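Local coordinates for cell division protein FtsI/penicillin binding protein 2 (PDB 4ZTK) that probably cross-links peptidoglycan strands as a D,D-transpeptidase of the penicillin-binding protein family during bacterial cell division, at residues Y39-G44 and V278-G283; F160-W165 and E183-T188. All blocks are in the same frame, centred on the assembly; numbering follows the deposited sequence.

Contact 1 (Y39-G44 and V278-G283); sequences YHAKSG and VVIEEG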
loop_
_atom_site.group_PDB
_atom_site.type_symbol
_atom_site.label_atom_id
_atom_site.label_comp_id
_atom_site.label_asym_id
_atom_site.label_seq_id
_atom_site.Cartn_x
_atom_site.Cartn_y
_atom_site.Cartn_z
ATOM N N TYR A 39 -12.370 6.494 14.464
ATOM C CA TYR A 39 -13.044 5.729 13.423
ATOM C C TYR A 39 -13.870 4.587 13.999
ATOM O O TYR A 39 -14.441 3.794 13.244
ATOM C CB TYR A 39 -12.017 5.144 12.449
ATOM C CG TYR A 39 -11.288 6.155 11.593
ATOM C CD1 TYR A 39 -11.862 7.381 11.280
ATOM C CD2 TYR A 39 -10.026 5.872 11.082
ATOM C CE1 TYR A 39 -11.193 8.303 10.482
ATOM C CE2 TYR A 39 -9.349 6.784 10.289
ATOM C CZ TYR A 39 -9.937 7.997 9.992
ATOM O OH TYR A 39 -9.265 8.901 9.204
ATOM N N HIS A 40 -13.926 4.501 15.328
ATOM C CA HIS A 40 -14.563 3.375 16.008
ATOM C C HIS A 40 -14.086 2.051 15.419
ATOM O O HIS A 40 -14.864 1.116 15.270
ATOM C CB HIS A 40 -16.087 3.457 15.899
ATOM C CG HIS A 40 -16.664 4.731 16.428
ATOM N ND1 HIS A 40 -17.113 5.745 15.608
ATOM C CD2 HIS A 40 -16.864 5.161 17.698
ATOM C CE1 HIS A 40 -17.567 6.740 16.348
ATOM N NE2 HIS A 40 -17.425 6.412 17.620
ATOM N N ALA A 41 -12.808 1.989 15.067
ATOM C CA ALA A 41 -12.270 0.836 14.359
ATOM C C ALA A 41 -12.031 -0.345 15.289
ATOM O O ALA A 41 -11.806 -0.175 16.488
ATOM C CB ALA A 41 -10.984 1.213 13.653
ATOM N N LYS A 42 -12.077 -1.546 14.726
ATOM C CA LYS A 42 -11.732 -2.741 15.480
ATOM C C LYS A 42 -10.244 -2.717 15.816
ATOM O O LYS A 42 -9.846 -3.016 16.940
ATOM C CB LYS A 42 -12.084 -3.999 14.689
ATOM C CG LYS A 42 -11.793 -5.296 15.433
ATOM C CD LYS A 42 -12.207 -6.507 14.613
ATOM C CE LYS A 42 -11.913 -7.797 15.359
ATOM N NZ LYS A 42 -12.118 -8.993 14.494
ATOM N N SER A 43 -9.429 -2.355 14.829
ATOM C CA SER A 43 -7.997 -2.175 15.043
ATOM C C SER A 43 -7.393 -1.274 13.974
ATOM O O SER A 43 -8.062 -0.870 13.023
ATOM C CB SER A 43 -7.268 -3.520 15.044
ATOM O OG SER A 43 -7.162 -4.035 13.727
ATOM N N GLY A 44 -6.113 -0.972 14.126
ATOM C CA GLY A 44 -5.412 -0.186 13.135
ATOM C C GLY A 44 -3.922 -0.291 13.342
ATOM O O GLY A 44 -3.466 -0.583 14.444
ATOM N N VAL A 278 -0.636 2.598 6.137
ATOM C CA VAL A 278 -1.680 2.728 7.144
ATOM C C VAL A 278 -2.790 1.736 6.836
ATOM O O VAL A 278 -3.264 1.662 5.700
ATOM C CB VAL A 278 -2.290 4.147 7.148
ATOM C CG1 VAL A 278 -3.461 4.217 8.108
ATOM C CG2 VAL A 278 -1.239 5.188 7.506
ATOM N N VAL A 279 -3.198 0.966 7.839
ATOM C CA VAL A 279 -4.326 0.058 7.679
ATOM C C VAL A 279 -5.283 0.206 8.850
ATOM O O VAL A 279 -4.878 0.124 10.009
ATOM C CB VAL A 279 -3.875 -1.420 7.559
ATOM C CG1 VAL A 279 -5.086 -2.350 7.533
ATOM C CG2 VAL A 279 -3.036 -1.613 6.313
ATOM N N ILE A 280 -6.550 0.446 8.536
ATOM C CA ILE A 280 -7.593 0.575 9.544
ATOM C C ILE A 280 -8.544 -0.591 9.352
ATOM O O ILE A 280 -8.905 -0.908 8.218
ATOM C CB ILE A 280 -8.401 1.880 9.359
ATOM C CG1 ILE A 280 -7.475 3.098 9.259
ATOM C CG2 ILE A 280 -9.433 2.039 10.471
ATOM C CD1 ILE A 280 -6.613 3.334 10.486
ATOM N N GLU A 281 -8.957 -1.230 10.441
ATOM C CA GLU A 281 -9.852 -2.380 10.338
ATOM C C GLU A 281 -11.244 -2.095 10.895
ATOM O O GLU A 281 -11.394 -1.778 12.071
ATOM C CB GLU A 281 -9.252 -3.597 11.041
ATOM C CG GLU A 281 -10.129 -4.831 10.982
ATOM C CD GLU A 281 -9.570 -5.980 11.803
ATOM O OE1 GLU A 281 -9.958 -7.136 11.537
ATOM O OE2 GLU A 281 -8.746 -5.727 12.713
ATOM N N GLU A 282 -12.252 -2.221 10.036
ATOM C CA GLU A 282 -13.642 -1.979 10.407
ATOM C C GLU A 282 -13.853 -0.579 10.959
ATOM O O GLU A 282 -14.609 -0.387 11.908
ATOM C CB GLU A 282 -14.137 -3.020 11.412
ATOM C CG GLU A 282 -14.218 -4.426 10.851
ATOM C CD GLU A 282 -14.707 -5.428 11.877
ATOM O OE1 GLU A 282 -15.619 -5.080 12.659
ATOM O OE2 GLU A 282 -14.172 -6.558 11.907
ATOM N N GLY A 283 -13.179 0.397 10.367
ATOM C CA GLY A 283 -13.380 1.782 10.749
ATOM C C GLY A 283 -14.470 2.423 9.911
ATOM O O GLY A 283 -14.830 1.913 8.844
#
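Ser43 and Glu281 form an antiparallel hydrogen-bonded pair, their CA atoms 5.1 Å apart, and Gly44 and Ile280 follow as a non-hydrogen-bonded pair. These strands, 43-49 and 274-281, are neighbours in the five-stranded antiparallel sheet of the penicillin-binding transpeptidase fold, and they meet here in a classic beta bulge: Lys42 and Ser43 both face Glu281. Lys42 N gives the stronger bond, 2.8 Å to Glu281 O and nearly in line with that carbonyl although bent at the hydrogen (134°), whereas Ser43 N reaches the same oxygen only weakly. In return, Glu281 N donates to Ser43 O at 2.8 Å.

On the face carrying Ile280, its CG2 touches Ala41 CB at 3.6 Å and approaches the Tyr39 ring obliquely at CD2. The ring continues onto helix 295-310, where the phenol OH bonds to Leu298 O. Gly283 CA lies 3.4 Å from Tyr39 O, a CA-H...O contact just beyond the strand end.

On the Ser43 and Glu281 face, Lys42 and Glu281 run side by side with extended chains. Lys42 CD packs 3.3 Å from Glu282 OE2, but its NZ stays 4.1 Å from both Glu281 OE1 and Glu282 OE2, too far for a salt bridge; Glu281 OE1 instead pairs with Arg74. The other carboxylate oxygen is gripped by serine, whose OG is also hydrogen-bonded to Trp71 NE1: with CG anti to the backbone N (chi1 180°), Glu281 extends alongside Ser43, and Ser43 OG donates to the anti lone pair of Glu281 OE2 at 2.5 Å.

Contact 2 (F160-W165 and E183-T188); sequences FDMNSW and ENIPVT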
loop_
_atom_site.group_PDB
_atom_site.type_symbol
_atom_site.label_atom_id
_atom_site.label_comp_id
_atom_site.label_asym_id
_atom_site.label_seq_id
_atom_site.Cartn_x
_atom_site.Cartn_y
_atom_site.Cartn_z
ATOM N N PHE A 160 6.303 -9.992 -3.533
ATOM C CA PHE A 160 4.978 -10.579 -3.373
ATOM C C PHE A 160 4.989 -12.102 -3.522
ATOM O O PHE A 160 5.670 -12.656 -4.385
ATOM C CB PHE A 160 3.977 -9.965 -4.360
ATOM C CG PHE A 160 3.666 -8.529 -4.083
ATOM C CD1 PHE A 160 2.728 -8.186 -3.123
ATOM C CD2 PHE A 160 4.317 -7.518 -4.771
ATOM C CE1 PHE A 160 2.438 -6.854 -2.857
ATOM C CE2 PHE A 160 4.034 -6.182 -4.511
ATOM C CZ PHE A 160 3.094 -5.850 -3.551
ATOM N N ASP A 161 4.216 -12.766 -2.671
ATOM C CA ASP A 161 4.005 -14.204 -2.760
ATOM C C ASP A 161 3.034 -14.512 -3.899
ATOM O O ASP A 161 1.833 -14.306 -3.769
ATOM C CB ASP A 161 3.437 -14.713 -1.435
ATOM C CG ASP A 161 3.180 -16.216 -1.425
ATOM O OD1 ASP A 161 3.302 -16.894 -2.472
ATOM O OD2 ASP A 161 2.844 -16.721 -0.337
HETATM N N MSE A 162 3.557 -15.021 -5.007
HETATM C CA MSE A 162 2.716 -15.410 -6.130
HETATM C C MSE A 162 2.650 -16.929 -6.227
HETATM O O MSE A 162 2.442 -17.489 -7.306
HETATM C CB MSE A 162 3.260 -14.811 -7.424
HETATM C CG MSE A 162 3.497 -13.313 -7.334
HETATM SE SE MSE A 162 1.849 -12.315 -7.005
HETATM C CE MSE A 162 1.061 -12.480 -8.783
ATOM N N ASN A 163 2.826 -17.594 -5.088
ATOM C CA ASN A 163 2.853 -19.054 -5.055
ATOM C C ASN A 163 1.805 -19.688 -4.144
ATOM O O ASN A 163 1.126 -20.622 -4.550
ATOM C CB ASN A 163 4.249 -19.557 -4.682
ATOM C CG ASN A 163 5.200 -19.568 -5.864
ATOM O OD1 ASN A 163 5.762 -18.536 -6.234
ATOM N ND2 ASN A 163 5.385 -20.741 -6.464
ATOM N N SER A 164 1.676 -19.179 -2.922
ATOM C CA SER A 164 0.756 -19.758 -1.943
ATOM C C SER A 164 -0.658 -19.878 -2.478
ATOM O O SER A 164 -1.165 -20.978 -2.679
ATOM C CB SER A 164 0.728 -18.920 -0.668
ATOM O OG SER A 164 2.000 -18.893 -0.052
ATOM N N TRP A 165 -1.287 -18.731 -2.702
ATOM C CA TRP A 165 -2.660 -18.684 -3.182
ATOM C C TRP A 165 -2.696 -18.731 -4.709
ATOM O O TRP A 165 -3.026 -17.739 -5.360
ATOM C CB TRP A 165 -3.361 -17.422 -2.659
ATOM C CG TRP A 165 -3.432 -17.325 -1.142
ATOM C CD1 TRP A 165 -3.127 -18.307 -0.240
ATOM C CD2 TRP A 165 -3.829 -16.180 -0.364
ATOM N NE1 TRP A 165 -3.314 -17.849 1.044
ATOM C CE2 TRP A 165 -3.743 -16.548 0.996
ATOM C CE3 TRP A 165 -4.251 -14.883 -0.686
ATOM C CZ2 TRP A 165 -4.062 -15.666 2.034
ATOM C CZ3 TRP A 165 -4.565 -14.009 0.347
ATOM C CH2 TRP A 165 -4.470 -14.405 1.688
ATOM N N GLU A 183 -6.425 -9.965 -4.754
ATOM C CA GLU A 183 -7.307 -10.916 -4.087
ATOM C C GLU A 183 -6.591 -12.210 -3.668
ATOM O O GLU A 183 -6.784 -12.700 -2.554
ATOM C CB GLU A 183 -8.490 -11.236 -5.010
ATOM C CG GLU A 183 -9.583 -12.081 -4.388
ATOM C CD GLU A 183 -10.798 -12.214 -5.295
ATOM O OE1 GLU A 183 -11.026 -13.318 -5.836
ATOM O OE2 GLU A 183 -11.523 -11.212 -5.468
ATOM N N ASN A 184 -5.765 -12.760 -4.555
ATOM C CA ASN A 184 -5.084 -14.026 -4.261
ATOM C C ASN A 184 -3.623 -13.853 -3.834
ATOM O O ASN A 184 -2.753 -14.640 -4.218
ATOM C CB ASN A 184 -5.194 -15.006 -5.440
ATOM C CG ASN A 184 -4.453 -14.526 -6.684
ATOM O OD1 ASN A 184 -4.464 -13.338 -7.012
ATOM N ND2 ASN A 184 -3.802 -15.457 -7.381
ATOM N N ILE A 185 -3.355 -12.825 -3.035
ATOM C CA ILE A 185 -1.986 -12.526 -2.635
ATOM C C ILE A 185 -1.895 -12.235 -1.138
ATOM O O ILE A 185 -2.394 -11.217 -0.672
ATOM C CB ILE A 185 -1.422 -11.329 -3.430
ATOM C CG1 ILE A 185 -1.584 -11.556 -4.938
ATOM C CG2 ILE A 185 0.038 -11.094 -3.082
ATOM C CD1 ILE A 185 -1.173 -10.373 -5.794
ATOM N N PRO A 186 -1.259 -13.139 -0.380
ATOM C CA PRO A 186 -1.049 -12.929 1.057
ATOM C C PRO A 186 0.102 -11.960 1.323
ATOM O O PRO A 186 1.213 -12.179 0.836
ATOM C CB PRO A 186 -0.682 -14.328 1.560
ATOM C CG PRO A 186 -0.025 -14.983 0.383
ATOM C CD PRO A 186 -0.709 -14.427 -0.842
ATOM N N VAL A 187 -0.167 -10.891 2.068
ATOM C CA VAL A 187 0.883 -9.974 2.494
ATOM C C VAL A 187 0.831 -9.758 4.004
ATOM O O VAL A 187 -0.144 -10.113 4.664
ATOM C CB VAL A 187 0.803 -8.593 1.774
ATOM C CG1 VAL A 187 0.895 -8.759 0.264
ATOM C CG2 VAL A 187 -0.470 -7.835 2.161
ATOM N N THR A 188 1.903 -9.199 4.548
ATOM C CA THR A 188 1.895 -8.687 5.907
ATOM C C THR A 188 2.196 -7.203 5.812
ATOM O O THR A 188 2.527 -6.706 4.733
ATOM C CB THR A 188 2.965 -9.360 6.788
ATOM O OG1 THR A 188 4.263 -9.118 6.232
ATOM C CG2 THR A 188 2.726 -10.864 6.886
HETATM O O HOH W 1 -0.514 -16.160 -4.296
HETATM O O HOH W 2 3.083 -11.404 -0.591
#
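The loop after helix 148-157 packs on the loop joining helix 172-181 to helix 189-200, with the Trp165 indole laid across the Asn184-Pro186 backbone. Pro186 CB sits 3.7 Å from the centroid of the six-membered ring and 13° off its normal, a CH-pi contact over the face, while Pro186 CD covers the same ring system nearer its CD2-CE3 side. Asn184 CA lies at the indole edge, in plane. Asn184 ND2 donates to Trp165 O at 3.1 Å, nearly along the C=O axis, with that oxygen lying 26° out of the Asn184 amide plane.

An Asx turn shapes the first loop: Asp161 OD1 accepts from Asn163 N and Ser164 N, the latter at 2.8 Å. Chi1 of -180° swings the Asp161 carboxylate away from its own amide nitrogen and puts OD2 3.4 Å from Pro186 CG. The buried Ile185 side chain sets CG2 against Phe160 CD1 at 4.0 Å and CD1 against the selenium of selenomethionine Met162 at 3.8 Å. Val187 CG1 meets the Phe160 ring at its edge, and Phe85 of helix 83-92, whose start probably carries the SxxK motif, packs edge-to-face on it. One water accepts from Asp161 N and donates to Pro186 O at 2.5 Å.

How the contacts relate
The two contacts share no helix or strand: contact 1 pairs strands of the central sheet, whereas contact 2 joins loops among the helices. Their centres are 22 Å apart and their nearest atoms about 8 Å, although 160-165 and 183-188 both fall within the chain between 39-44 and 278-283. Contact 1 is the more buried, with eight of eleven touching residues buried against five of ten in contact 2. The chemistry follows this: backbone bonds of a bulged strand pair, with a serine-carboxylate bond beside them, define contact 1, while contact 2, lacking any direct backbone-to-backbone bond between its segments, uses an aromatic face, an amide side chain and bridging water. Buried areas are similar, 459 and 487 Å².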